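Amyloid-like protein 1 (Homo sapiens, PDB 3Q7G) is a membrane-anchored member of the amyloid precursor protein family whose E2 domain binds heavily sulfated sugars and probably recognises heparan sulfate-type glycans. Local coordinates at residues E28-A33 / R91-H96; E47-W52 / S76-L81; R109-G114 / R134-A139; R145-H150 / T171-I176. All blocks are in the same frame, centred on the assembly; numbering follows the deposited sequence.

Contact 1: residues E28-A33 / R91-H96. With GU4 (2,3,4,6-tetra-O-sulfonato-alpha-D-glucopyranose), chain D.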
# COMPACT_ATOMS: atom_id res chain seq x y z
N GLU A 28 -10.33 5.02 5.76
CA GLU A 28 -10.79 5.59 4.51
C GLU A 28 -10.34 7.05 4.38
O GLU A 28 -9.87 7.47 3.33
CB GLU A 28 -12.32 5.50 4.41
N GLY A 29 -10.47 7.83 5.45
CA GLY A 29 -10.05 9.22 5.37
C GLY A 29 -8.56 9.31 5.06
O GLY A 29 -8.11 10.13 4.27
N PHE A 30 -7.79 8.44 5.72
CA PHE A 30 -6.36 8.39 5.54
C PHE A 30 -6.05 8.09 4.07
O PHE A 30 -5.32 8.84 3.41
CB PHE A 30 -5.76 7.31 6.46
CG PHE A 30 -4.29 7.06 6.22
CD1 PHE A 30 -3.35 8.05 6.48
CD2 PHE A 30 -3.87 5.86 5.66
CE1 PHE A 30 -1.99 7.85 6.17
CE2 PHE A 30 -2.52 5.64 5.35
CZ PHE A 30 -1.58 6.64 5.60
N LEU A 31 -6.65 7.03 3.55
CA LEU A 31 -6.47 6.63 2.16
C LEU A 31 -6.83 7.77 1.21
O LEU A 31 -6.01 8.17 0.37
CB LEU A 31 -7.31 5.41 1.84
CG LEU A 31 -6.52 4.13 1.57
CD1 LEU A 31 -5.70 3.75 2.79
CD2 LEU A 31 -7.47 3.00 1.22
N ARG A 32 -8.03 8.31 1.34
CA ARG A 32 -8.45 9.41 0.48
C ARG A 32 -7.45 10.57 0.56
O ARG A 32 -7.07 11.13 -0.47
CB ARG A 32 -9.86 9.88 0.86
CG ARG A 32 -10.48 10.83 -0.16
CD ARG A 32 -10.45 10.23 -1.57
NE ARG A 32 -9.66 11.05 -2.50
CZ ARG A 32 -9.31 10.67 -3.73
NH1 ARG A 32 -9.68 9.48 -4.19
NH2 ARG A 32 -8.60 11.49 -4.50
N ALA A 33 -6.99 10.91 1.76
CA ALA A 33 -6.03 12.00 1.94
C ALA A 33 -4.71 11.70 1.22
O ALA A 33 -4.10 12.59 0.61
CB ALA A 33 -5.78 12.22 3.43
N ARG A 91 4.25 13.10 7.97
CA ARG A 91 3.25 13.74 8.82
C ARG A 91 1.91 13.03 8.69
O ARG A 91 1.18 12.88 9.67
CB ARG A 91 3.11 15.22 8.45
CG ARG A 91 2.02 15.95 9.21
CD ARG A 91 2.21 17.46 9.16
NE ARG A 91 2.49 17.92 7.80
CZ ARG A 91 3.67 18.39 7.40
NH1 ARG A 91 4.69 18.47 8.25
NH2 ARG A 91 3.83 18.78 6.14
N LEU A 92 1.56 12.58 7.49
CA LEU A 92 0.29 11.89 7.31
C LEU A 92 0.32 10.55 8.05
O LEU A 92 -0.64 10.17 8.73
CB LEU A 92 0.01 11.65 5.83
CG LEU A 92 -1.39 11.20 5.44
CD1 LEU A 92 -2.34 12.37 5.65
CD2 LEU A 92 -1.44 10.76 3.98
N VAL A 93 1.42 9.83 7.89
CA VAL A 93 1.59 8.53 8.51
C VAL A 93 1.61 8.60 10.04
O VAL A 93 1.06 7.72 10.70
CB VAL A 93 2.89 7.86 8.01
CG1 VAL A 93 3.26 6.67 8.90
CG2 VAL A 93 2.70 7.42 6.56
N GLU A 94 2.23 9.64 10.59
CA GLU A 94 2.31 9.80 12.03
C GLU A 94 0.93 10.03 12.61
O GLU A 94 0.55 9.42 13.60
CB GLU A 94 3.24 10.97 12.39
N THR A 95 0.16 10.92 11.97
CA THR A 95 -1.18 11.24 12.41
C THR A 95 -2.10 10.02 12.37
O THR A 95 -2.91 9.82 13.28
CB THR A 95 -1.80 12.35 11.53
OG1 THR A 95 -1.10 13.58 11.75
CG2 THR A 95 -3.27 12.55 11.87
N HIS A 96 -1.99 9.24 11.31
CA HIS A 96 -2.80 8.04 11.11
C HIS A 96 -2.46 6.96 12.14
O HIS A 96 -3.35 6.31 12.68
CB HIS A 96 -2.59 7.48 9.71
CG HIS A 96 -3.29 6.17 9.48
ND1 HIS A 96 -4.66 6.06 9.45
CD2 HIS A 96 -2.80 4.93 9.25
CE1 HIS A 96 -4.99 4.80 9.20
NE2 HIS A 96 -3.88 4.10 9.08
C1 GU4 D . 1.91 -0.18 3.29
O5 GU4 D . 2.12 -0.20 4.71
C5 GU4 D . 1.31 0.73 5.45
C6 GU4 D . 1.59 0.52 6.94
O6 GU4 D . 2.23 -0.75 7.11
S6 GU4 D . 2.04 -1.52 8.29
O22 GU4 D . 1.83 -0.49 9.35
O23 GU4 D . 0.70 -2.22 8.36
O21 GU4 D . 3.22 -2.24 8.87
C4 GU4 D . -0.18 0.54 5.19
O4 GU4 D . -0.92 1.59 5.81
S4 GU4 D . -1.97 1.10 6.65
O25 GU4 D . -1.49 -0.09 7.41
O26 GU4 D . -2.38 2.18 7.62
O24 GU4 D . -3.16 0.71 5.83
C3 GU4 D . -0.43 0.57 3.68
O3 GU4 D . -1.82 0.35 3.40
S3 GU4 D . -2.45 1.57 3.00
O28 GU4 D . -1.54 2.74 3.24
O29 GU4 D . -3.71 1.76 3.78
O27 GU4 D . -2.78 1.49 1.53
C2 GU4 D . 0.44 -0.49 3.00
O2 GU4 D . 0.21 -0.45 1.59
S2 GU4 D . 0.26 -1.77 1.06
O11 GU4 D . -0.81 -2.61 1.69
O12 GU4 D . 0.05 -1.72 -0.43
O10 GU4 D . 1.61 -2.38 1.35

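Contact 2: residues E47-W52 / S76-L81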
# COMPACT_ATOMS: atom_id res chain seq x y z
N GLU A 47 4.45 19.83 -13.87
CA GLU A 47 4.69 21.21 -14.29
C GLU A 47 6.22 21.45 -14.29
O GLU A 47 6.77 21.95 -15.25
CB GLU A 47 4.02 22.21 -13.33
CG GLU A 47 2.54 22.45 -13.61
CD GLU A 47 2.29 22.74 -15.07
OE1 GLU A 47 1.87 21.80 -15.80
OE2 GLU A 47 2.57 23.88 -15.52
N VAL A 48 6.90 21.11 -13.20
CA VAL A 48 8.35 21.32 -13.19
C VAL A 48 9.02 20.56 -14.34
O VAL A 48 9.88 21.12 -15.03
CB VAL A 48 9.00 20.87 -11.88
CG1 VAL A 48 10.47 21.17 -11.94
CG2 VAL A 48 8.36 21.57 -10.69
N MET A 49 8.66 19.29 -14.55
CA MET A 49 9.28 18.53 -15.64
C MET A 49 9.01 19.20 -16.99
O MET A 49 9.89 19.25 -17.85
CB MET A 49 8.76 17.08 -15.67
CG MET A 49 9.16 16.22 -14.48
SD MET A 49 10.90 15.76 -14.52
CE MET A 49 11.14 15.14 -12.81
N ARG A 50 7.81 19.73 -17.18
CA ARG A 50 7.49 20.40 -18.44
C ARG A 50 8.37 21.64 -18.62
O ARG A 50 8.90 21.88 -19.71
CB ARG A 50 6.02 20.79 -18.47
N GLU A 51 8.52 22.42 -17.55
CA GLU A 51 9.34 23.63 -17.61
C GLU A 51 10.79 23.25 -17.88
O GLU A 51 11.49 23.93 -18.62
CB GLU A 51 9.27 24.40 -16.29
CG GLU A 51 7.90 24.94 -15.97
CD GLU A 51 7.87 25.68 -14.65
OE1 GLU A 51 8.20 25.07 -13.60
OE2 GLU A 51 7.51 26.88 -14.65
N TRP A 52 11.23 22.16 -17.28
CA TRP A 52 12.59 21.70 -17.45
C TRP A 52 12.81 21.23 -18.88
O TRP A 52 13.83 21.54 -19.47
CB TRP A 52 12.89 20.59 -16.45
CG TRP A 52 14.31 20.13 -16.41
CD1 TRP A 52 15.38 20.72 -17.00
CD2 TRP A 52 14.82 19.02 -15.66
NE1 TRP A 52 16.53 20.06 -16.67
CE2 TRP A 52 16.22 19.01 -15.85
CE3 TRP A 52 14.24 18.04 -14.85
CZ2 TRP A 52 17.06 18.05 -15.24
CZ3 TRP A 52 15.07 17.08 -14.25
CH2 TRP A 52 16.46 17.10 -14.45
N SER A 76 17.29 21.40 -8.41
CA SER A 76 17.18 21.93 -7.05
C SER A 76 15.73 22.13 -6.70
O SER A 76 15.33 21.92 -5.55
CB SER A 76 17.91 23.27 -6.93
OG SER A 76 19.15 23.07 -6.28
N ILE A 77 14.94 22.56 -7.68
CA ILE A 77 13.51 22.75 -7.46
C ILE A 77 12.90 21.39 -7.10
O ILE A 77 11.98 21.31 -6.29
CB ILE A 77 12.82 23.33 -8.72
CG1 ILE A 77 13.11 24.83 -8.83
CG2 ILE A 77 11.33 23.09 -8.66
CD1 ILE A 77 12.45 25.50 -10.01
N LEU A 78 13.42 20.33 -7.70
CA LEU A 78 12.89 18.99 -7.45
C LEU A 78 13.35 18.44 -6.10
O LEU A 78 12.61 17.73 -5.42
CB LEU A 78 13.29 18.04 -8.61
CG LEU A 78 12.61 18.36 -9.95
CD1 LEU A 78 13.16 17.52 -11.10
CD2 LEU A 78 11.12 18.09 -9.79
N GLN A 79 14.58 18.78 -5.70
CA GLN A 79 15.10 18.35 -4.42
C GLN A 79 14.14 18.89 -3.38
O GLN A 79 13.66 18.17 -2.51
CB GLN A 79 16.49 18.95 -4.17
CG GLN A 79 17.15 18.51 -2.87
CD GLN A 79 18.11 17.36 -3.08
OE1 GLN A 79 19.06 17.46 -3.86
NE2 GLN A 79 17.89 16.26 -2.37
N THR A 80 13.85 20.18 -3.51
CA THR A 80 12.94 20.88 -2.61
C THR A 80 11.57 20.23 -2.65
O THR A 80 10.96 19.98 -1.61
CB THR A 80 12.84 22.37 -3.00
OG1 THR A 80 14.07 23.02 -2.66
CG2 THR A 80 11.70 23.06 -2.28
N LEU A 81 11.08 19.95 -3.86
CA LEU A 81 9.78 19.30 -4.00
C LEU A 81 9.78 17.89 -3.40
O LEU A 81 8.83 17.51 -2.73
CB LEU A 81 9.39 19.25 -5.47
CG LEU A 81 7.99 18.72 -5.76
CD1 LEU A 81 7.02 19.36 -4.77
CD2 LEU A 81 7.63 19.02 -7.23

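Contact 3: residues R109-G114 / R134-A139. With GU4 (2,3,4,6-tetra-O-sulfonato-alpha-D-glucopyranose), chain C.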
# COMPACT_ATOMS: atom_id res chain seq x y z
N ARG A 109 -11.34 -1.07 25.42
CA ARG A 109 -11.92 -0.60 26.68
C ARG A 109 -13.44 -0.61 26.63
O ARG A 109 -14.08 -0.90 27.64
CB ARG A 109 -11.42 0.80 27.01
CG ARG A 109 -9.99 0.75 27.45
CD ARG A 109 -9.32 2.07 27.43
NE ARG A 109 -7.95 1.90 27.88
CZ ARG A 109 -6.98 2.79 27.69
NH1 ARG A 109 -7.23 3.93 27.06
NH2 ARG A 109 -5.75 2.52 28.10
N ALA A 110 -14.00 -0.34 25.45
CA ALA A 110 -15.45 -0.32 25.30
C ALA A 110 -16.04 -1.73 25.36
O ALA A 110 -17.09 -1.97 25.95
CB ALA A 110 -15.84 0.36 23.97
N ALA A 111 -15.34 -2.66 24.71
CA ALA A 111 -15.78 -4.04 24.68
C ALA A 111 -15.62 -4.65 26.09
O ALA A 111 -16.45 -5.45 26.51
CB ALA A 111 -14.97 -4.82 23.63
N LEU A 112 -14.58 -4.25 26.83
CA LEU A 112 -14.38 -4.78 28.18
C LEU A 112 -15.53 -4.35 29.09
O LEU A 112 -16.08 -5.16 29.86
CB LEU A 112 -13.04 -4.31 28.78
CG LEU A 112 -12.72 -4.69 30.24
CD1 LEU A 112 -12.51 -6.21 30.36
CD2 LEU A 112 -11.47 -3.94 30.70
N GLU A 113 -15.91 -3.07 29.00
CA GLU A 113 -17.03 -2.58 29.78
C GLU A 113 -18.27 -3.39 29.38
O GLU A 113 -19.00 -3.86 30.24
CB GLU A 113 -17.27 -1.09 29.54
CG GLU A 113 -18.41 -0.52 30.36
CD GLU A 113 -18.53 0.98 30.26
OE1 GLU A 113 -18.79 1.50 29.14
OE2 GLU A 113 -18.37 1.64 31.30
N GLY A 114 -18.50 -3.57 28.09
CA GLY A 114 -19.66 -4.32 27.65
C GLY A 114 -19.69 -5.76 28.15
O GLY A 114 -20.77 -6.32 28.42
N ARG A 134 -17.17 -12.10 22.83
CA ARG A 134 -16.69 -12.16 21.47
C ARG A 134 -16.20 -10.80 20.98
O ARG A 134 -15.10 -10.70 20.40
CB ARG A 134 -17.79 -12.66 20.55
CG ARG A 134 -17.29 -13.12 19.21
CD ARG A 134 -18.37 -13.87 18.47
NE ARG A 134 -17.84 -14.53 17.28
CZ ARG A 134 -17.32 -13.89 16.24
NH1 ARG A 134 -17.26 -12.57 16.24
NH2 ARG A 134 -16.87 -14.58 15.20
N ARG A 135 -16.99 -9.75 21.21
CA ARG A 135 -16.61 -8.41 20.79
C ARG A 135 -15.28 -8.04 21.45
O ARG A 135 -14.40 -7.44 20.82
CB ARG A 135 -17.69 -7.40 21.17
CG ARG A 135 -19.00 -7.59 20.41
CD ARG A 135 -19.98 -6.45 20.69
NE ARG A 135 -19.53 -5.17 20.12
CZ ARG A 135 -19.75 -4.78 18.86
NH1 ARG A 135 -20.42 -5.56 18.02
NH2 ARG A 135 -19.31 -3.59 18.45
N TYR A 136 -15.12 -8.41 22.72
CA TYR A 136 -13.88 -8.12 23.43
C TYR A 136 -12.68 -8.88 22.82
O TYR A 136 -11.59 -8.31 22.61
CB TYR A 136 -13.99 -8.51 24.90
CG TYR A 136 -12.66 -8.48 25.60
CD1 TYR A 136 -12.02 -7.27 25.85
CD2 TYR A 136 -11.99 -9.66 25.93
CE1 TYR A 136 -10.75 -7.23 26.38
CE2 TYR A 136 -10.71 -9.64 26.46
CZ TYR A 136 -10.10 -8.42 26.68
OH TYR A 136 -8.81 -8.38 27.18
N LEU A 137 -12.88 -10.17 22.53
CA LEU A 137 -11.82 -10.98 21.92
C LEU A 137 -11.49 -10.41 20.55
O LEU A 137 -10.34 -10.41 20.14
CB LEU A 137 -12.27 -12.44 21.78
CG LEU A 137 -12.47 -13.19 23.09
CD1 LEU A 137 -12.94 -14.60 22.83
CD2 LEU A 137 -11.16 -13.19 23.88
N ARG A 138 -12.52 -9.93 19.85
CA ARG A 138 -12.30 -9.36 18.53
C ARG A 138 -11.46 -8.09 18.64
O ARG A 138 -10.62 -7.83 17.79
CB ARG A 138 -13.64 -9.04 17.86
CG ARG A 138 -14.44 -10.26 17.40
CD ARG A 138 -14.37 -10.41 15.88
NE ARG A 138 -14.89 -9.23 15.19
CZ ARG A 138 -14.54 -8.88 13.95
NH1 ARG A 138 -13.68 -9.62 13.26
NH2 ARG A 138 -15.06 -7.78 13.39
N ALA A 139 -11.66 -7.30 19.70
CA ALA A 139 -10.88 -6.08 19.89
C ALA A 139 -9.42 -6.45 20.16
O ALA A 139 -8.49 -5.81 19.67
CB ALA A 139 -11.43 -5.25 21.06
C1 GU4 C . -9.70 -3.63 10.71
O5 GU4 C . -11.02 -3.40 11.23
C5 GU4 C . -12.07 -4.10 10.53
C6 GU4 C . -13.24 -3.99 11.51
O6 GU4 C . -12.85 -4.64 12.73
S6 GU4 C . -13.46 -4.33 13.98
O22 GU4 C . -14.27 -3.12 13.61
O23 GU4 C . -14.60 -5.26 14.35
O21 GU4 C . -12.62 -3.76 15.07
C4 GU4 C . -11.84 -5.61 10.38
O4 GU4 C . -12.74 -6.09 9.37
S4 GU4 C . -13.53 -7.20 9.81
O25 GU4 C . -12.70 -8.09 10.68
O26 GU4 C . -14.72 -6.69 10.57
O24 GU4 C . -14.01 -7.98 8.62
C3 GU4 C . -10.40 -5.93 9.97
O3 GU4 C . -10.18 -7.33 10.19
S3 GU4 C . -9.66 -7.94 9.01
O28 GU4 C . -8.37 -7.28 8.64
O29 GU4 C . -10.64 -7.78 7.88
O27 GU4 C . -9.44 -9.40 9.24
C2 GU4 C . -9.42 -5.12 10.83
O2 GU4 C . -8.07 -5.37 10.42
S2 GU4 C . -7.22 -5.42 11.57
O11 GU4 C . -6.65 -6.80 11.73
O12 GU4 C . -6.09 -4.44 11.39
O10 GU4 C . -7.98 -5.04 12.79

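Contact 4: residues R145-H150 / T171-I176. With GU4 (2,3,4,6-tetra-O-sulfonato-alpha-D-glucopyranose), chain C; GU4 (2,3,4,6-tetra-O-sulfonato-alpha-D-glucopyranose), chain D.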
# COMPACT_ATOMS: atom_id res chain seq x y z
N ARG A 145 -3.40 -8.58 15.48
CA ARG A 145 -3.15 -8.59 14.03
C ARG A 145 -2.39 -7.34 13.58
O ARG A 145 -1.55 -7.43 12.69
CB ARG A 145 -4.47 -8.70 13.26
CG ARG A 145 -5.15 -10.04 13.41
CD ARG A 145 -6.51 -10.03 12.74
NE ARG A 145 -6.41 -9.82 11.30
CZ ARG A 145 -6.07 -10.76 10.42
NH1 ARG A 145 -5.80 -12.00 10.84
NH2 ARG A 145 -6.01 -10.48 9.13
N HIS A 146 -2.69 -6.20 14.18
CA HIS A 146 -2.02 -4.95 13.85
C HIS A 146 -0.55 -5.03 14.21
O HIS A 146 0.31 -4.48 13.51
CB HIS A 146 -2.64 -3.80 14.63
CG HIS A 146 -3.49 -2.90 13.80
ND1 HIS A 146 -2.99 -1.77 13.18
CD2 HIS A 146 -4.80 -2.98 13.45
CE1 HIS A 146 -3.96 -1.20 12.48
NE2 HIS A 146 -5.06 -1.91 12.63
N THR A 147 -0.26 -5.69 15.31
CA THR A 147 1.12 -5.84 15.73
C THR A 147 1.84 -6.71 14.71
O THR A 147 2.90 -6.36 14.21
CB THR A 147 1.21 -6.52 17.09
OG1 THR A 147 0.51 -5.73 18.07
CG2 THR A 147 2.66 -6.69 17.48
N LEU A 148 1.23 -7.85 14.40
CA LEU A 148 1.81 -8.76 13.43
C LEU A 148 1.95 -8.12 12.06
O LEU A 148 3.05 -8.08 11.49
CB LEU A 148 0.94 -10.01 13.34
CG LEU A 148 0.82 -10.73 14.68
CD1 LEU A 148 -0.36 -11.69 14.65
CD2 LEU A 148 2.12 -11.48 14.96
N ARG A 149 0.85 -7.61 11.53
CA ARG A 149 0.87 -7.00 10.21
C ARG A 149 1.96 -5.93 10.10
O ARG A 149 2.69 -5.89 9.10
CB ARG A 149 -0.51 -6.39 9.87
CG ARG A 149 -0.75 -6.25 8.36
CD ARG A 149 -2.15 -5.72 8.04
NE ARG A 149 -3.21 -6.60 8.54
CZ ARG A 149 -4.04 -6.29 9.53
NH1 ARG A 149 -3.93 -5.12 10.13
NH2 ARG A 149 -4.96 -7.14 9.93
N HIS A 150 2.09 -5.09 11.11
CA HIS A 150 3.09 -4.03 11.08
C HIS A 150 4.50 -4.62 11.03
O HIS A 150 5.28 -4.34 10.11
CB HIS A 150 2.95 -3.12 12.29
CG HIS A 150 4.06 -2.13 12.44
ND1 HIS A 150 4.54 -1.38 11.38
CD2 HIS A 150 4.79 -1.75 13.52
CE1 HIS A 150 5.51 -0.59 11.80
NE2 HIS A 150 5.68 -0.79 13.10
N THR A 171 7.27 -9.22 23.21
CA THR A 171 6.78 -8.73 24.50
C THR A 171 5.34 -8.25 24.37
O THR A 171 4.46 -8.61 25.17
CB THR A 171 7.61 -7.52 25.02
OG1 THR A 171 9.00 -7.88 25.14
CG2 THR A 171 7.11 -7.07 26.38
N HIS A 172 5.09 -7.43 23.35
CA HIS A 172 3.77 -6.85 23.10
C HIS A 172 2.70 -7.93 22.93
O HIS A 172 1.62 -7.83 23.51
CB HIS A 172 3.82 -5.94 21.85
CG HIS A 172 2.58 -5.12 21.64
ND1 HIS A 172 2.45 -4.25 20.58
CD2 HIS A 172 1.43 -5.04 22.34
CE1 HIS A 172 1.26 -3.67 20.64
NE2 HIS A 172 0.62 -4.13 21.70
N LEU A 173 3.00 -8.98 22.16
CA LEU A 173 2.03 -10.05 21.95
C LEU A 173 1.75 -10.77 23.28
O LEU A 173 0.63 -11.19 23.54
CB LEU A 173 2.53 -11.03 20.87
CG LEU A 173 2.64 -10.38 19.46
CD1 LEU A 173 3.39 -11.28 18.46
CD2 LEU A 173 1.26 -10.08 18.97
N GLN A 174 2.76 -10.93 24.12
CA GLN A 174 2.53 -11.58 25.41
C GLN A 174 1.62 -10.71 26.29
O GLN A 174 0.74 -11.23 26.98
CB GLN A 174 3.85 -11.83 26.14
CG GLN A 174 4.57 -13.08 25.73
CD GLN A 174 5.76 -13.37 26.63
OE1 GLN A 174 6.73 -12.59 26.66
NE2 GLN A 174 5.70 -14.48 27.37
N VAL A 175 1.84 -9.40 26.28
CA VAL A 175 1.01 -8.48 27.07
C VAL A 175 -0.46 -8.73 26.70
O VAL A 175 -1.31 -8.94 27.56
CB VAL A 175 1.38 -6.98 26.79
CG1 VAL A 175 0.32 -6.03 27.36
CG2 VAL A 175 2.74 -6.66 27.39
N ILE A 176 -0.74 -8.74 25.40
CA ILE A 176 -2.10 -8.96 24.93
C ILE A 176 -2.66 -10.29 25.42
O ILE A 176 -3.76 -10.34 26.00
CB ILE A 176 -2.18 -8.95 23.38
CG1 ILE A 176 -1.86 -7.54 22.84
CG2 ILE A 176 -3.54 -9.41 22.92
CD1 ILE A 176 -1.77 -7.46 21.32
C1 GU4 C . -9.70 -3.63 10.71
O5 GU4 C . -11.02 -3.40 11.23
C5 GU4 C . -12.07 -4.10 10.53
C6 GU4 C . -13.24 -3.99 11.51
O6 GU4 C . -12.85 -4.64 12.73
S6 GU4 C . -13.46 -4.33 13.98
O22 GU4 C . -14.27 -3.12 13.61
O23 GU4 C . -14.60 -5.26 14.35
O21 GU4 C . -12.62 -3.76 15.07
C4 GU4 C . -11.84 -5.61 10.38
O4 GU4 C . -12.74 -6.09 9.37
S4 GU4 C . -13.53 -7.20 9.81
O25 GU4 C . -12.70 -8.09 10.68
O26 GU4 C . -14.72 -6.69 10.57
O24 GU4 C . -14.01 -7.98 8.62
C3 GU4 C . -10.40 -5.93 9.97
O3 GU4 C . -10.18 -7.33 10.19
S3 GU4 C . -9.66 -7.94 9.01
O28 GU4 C . -8.37 -7.28 8.64
O29 GU4 C . -10.64 -7.78 7.88
O27 GU4 C . -9.44 -9.40 9.24
C2 GU4 C . -9.42 -5.12 10.83
O2 GU4 C . -8.07 -5.37 10.42
S2 GU4 C . -7.22 -5.42 11.57
O11 GU4 C . -6.65 -6.80 11.73
O12 GU4 C . -6.09 -4.44 11.39
O10 GU4 C . -7.98 -5.04 12.79
C1 GU4 D . 1.91 -0.18 3.29
O5 GU4 D . 2.12 -0.20 4.71
C5 GU4 D . 1.31 0.73 5.45
C6 GU4 D . 1.59 0.52 6.94
O6 GU4 D . 2.23 -0.75 7.11
S6 GU4 D . 2.04 -1.52 8.29
O22 GU4 D . 1.83 -0.49 9.35
O23 GU4 D . 0.70 -2.22 8.36
O21 GU4 D . 3.22 -2.24 8.87
C4 GU4 D . -0.18 0.54 5.19
O4 GU4 D . -0.92 1.59 5.81
S4 GU4 D . -1.97 1.10 6.65
O25 GU4 D . -1.49 -0.09 7.41
O26 GU4 D . -2.38 2.18 7.62
O24 GU4 D . -3.16 0.71 5.83
C3 GU4 D . -0.43 0.57 3.68
O3 GU4 D . -1.82 0.35 3.40
S3 GU4 D . -2.45 1.57 3.00
O28 GU4 D . -1.54 2.74 3.24
O29 GU4 D . -3.71 1.76 3.78
O27 GU4 D . -2.78 1.49 1.53
C2 GU4 D . 0.44 -0.49 3.00
O2 GU4 D . 0.21 -0.45 1.59
S2 GU4 D . 0.26 -1.77 1.06
O11 GU4 D . -0.81 -2.61 1.69
O12 GU4 D . 0.05 -1.72 -0.43
O10 GU4 D . 1.61 -2.38 1.35

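Contact 1: residues E28-A33 / R91-H96
Helices 28-33 and 91-96 run antiparallel, their local axes at 177° and 10.9 Å apart, and the closest pair of CA atoms, those of F30 and H96, sits at 6.6 Å. The F30 ring lies against the imidazole of H96 in an offset stack, with centroids 3.9 Å apart and planes inclined by only 15°; CG of each ring stands over the other ring near its rim. With CG anti to the backbone N (chi1 173°), F30 also carries CE1 to CG of L92, 3.5 Å away, while CB of A33 meets CD1 of L92. Two polar groups hold the imidazole. E26 takes a hydrogen bond from its ND1, and NE2 of H96 makes a weak, bent one of 2.8 Å to sulfate oxygen O26 of GU4 in chain D. O28 of the same sugar lies at the edge of the F30 ring, in its plane. With the ring cut back to an alanine here, the imidazole would probably lose its stacking partner and a gap would open beside L92. The arrangement is that of an antiparallel coiled coil in the E2 domain, here bordering a sulfated-sugar site to which H150 and K34 of the second subunit also contribute.

Contact 2: residues E47-W52 / S76-L81
Apolar packing makes up the whole contact between V48, M49 and W52 on segment 47-52 (helix 26-57) and I77, L78 and L81 on segment 76-81 (helix 64-119); no hydrogen bond crosses it. Among the aliphatic pairs, V48 and L78 lie alongside, pointing opposite ways, CG1 of V48 coming to 3.8 Å from CD2 of L78. The same valine straddles CG2 of I77, which lies 3.9 Å from both CG1 and CG2 of V48. Sulfur and aromatic side chains gather at the other branch of L78: its CD1 touches CE of M49 at 3.6 Å and CZ3 of W52 at 3.7 Å, both side chains crossing the leucine at about a right angle. A bend at chi2 (-72°) brings the M49 methyl round to this point. The W52 ring also stacks with F74 and with H170 of the second subunit, where M49 packs on L173. With the segment axes antiparallel at 173° and 10.9 Å apart, this chemistry implies that the E2 coiled-coil pairing is held here by shape and burial, without directional bonds, and also contributes to the dimer interface.

Contact 3: residues R109-G114 / R134-A139
Y136 has CG anti to its own N (chi1 169°), which lays the ring beside helix 109-114, with CD1 4.3 Å from CB of L112, while CB of A111 comes in at the ring edge. The contact belongs to an antiparallel helix pair of the E2 helical bundle, segments 109-114 and 134-139 crossing at -158° with axes 8.2 Å apart. Alanine permits this closeness: CB of A111 rests 3.5 Å from CA of Y136, practically on the backbone, and reaches CB of A139 at 4.4 Å. The phenol OH turns to a third helix, where it is hydrogen-bonded to S183, on 159-184, the helix that L112 also touches. R138 points its end away from helix 109-114; bends at chi2 and chi3 fold its chain so that the guanidinium meets the O4-linked sulfate of GU4 in chain C edge-on, S4 lying in its plane. NH1 of R138 donates to O25 of that sulfate at 3.2 Å and also to the carbonyl oxygen of L210, which helps fix the rotation of the group. A leucine in place of R138 would probably leave this sulfate without two hydrogen bonds and the L210 carbonyl without that donor. The second sulfate bond is nearly straight, NH2 of R138 to O26 of GU4 spanning 3.0 Å at 165°.

Contact 4: residues R145-H150 / T171-I176
T147 and L173 form the centre of the contact, their side chains overlapping flank to flank with CG2 of T147 4.0 Å from CD2 of L173. The threonine hydroxyl sits over one face of the H172 imidazole, OG1 of T147 being 3.4 Å from CE1 of H172, and the other leucine branch, CD1 of L173, meets CD2 of L148 at 3.7 Å. Neither polar group bonds across the contact. T147 OG1 is hydrogen-bonded to the backbone oxygen of E143, and H172 NE2 to the carboxylate of that same residue, so E143 positions both partners. Their helices run antiparallel at 167°, axes 10.4 Å apart. Beyond this seam, L148 packs on I45 of the second subunit. Helix 145-150 carries its cationic side chains away from the 171-176 segment and toward the sugars. NE of R145 donates to O11 of GU4 in chain C at 3.1 Å, a bond bent to 137°. The R149 chain bends at chi3 (-60°), turning its guanidinium to the same sulfate; NH2 bonds O11 over a very short distance, and the pairing of NH1 with O12 is less certain because the place of O12 is unsure. R145 has a second partner in a salt bridge to E39 of the second subunit, tying the sugar site to the dimer interface. The whole is characteristic of an antiparallel E2 helix pair with one side buried and the other forming a basic, sulfate-binding surface, consistent with heparin recognition.

All four contacts are antiparallel helix pairs, but they sit in different surroundings. Contacts 1 and 2 join the same helices, 26-57 and 64-119, with centres 26 Å apart: the first is partly buried beside a sugar, the second buried and wholly apolar. Contact 3, partly buried and alanine-close, ties the far part of helix 64-119 to helix 126-157, which contact 4 pairs with helix 159-184 through a buried threonine-leucine seam with a basic outer side. Contacts 2 and 3 lie on opposite sides of the chain's centre. Contacts 1 and 4 share GU4 of chain D, contacts 3 and 4 GU4 of chain C; contacts 2 and 4 touch the second subunit, and contact 4 alone combines sugar binding with dimer packing.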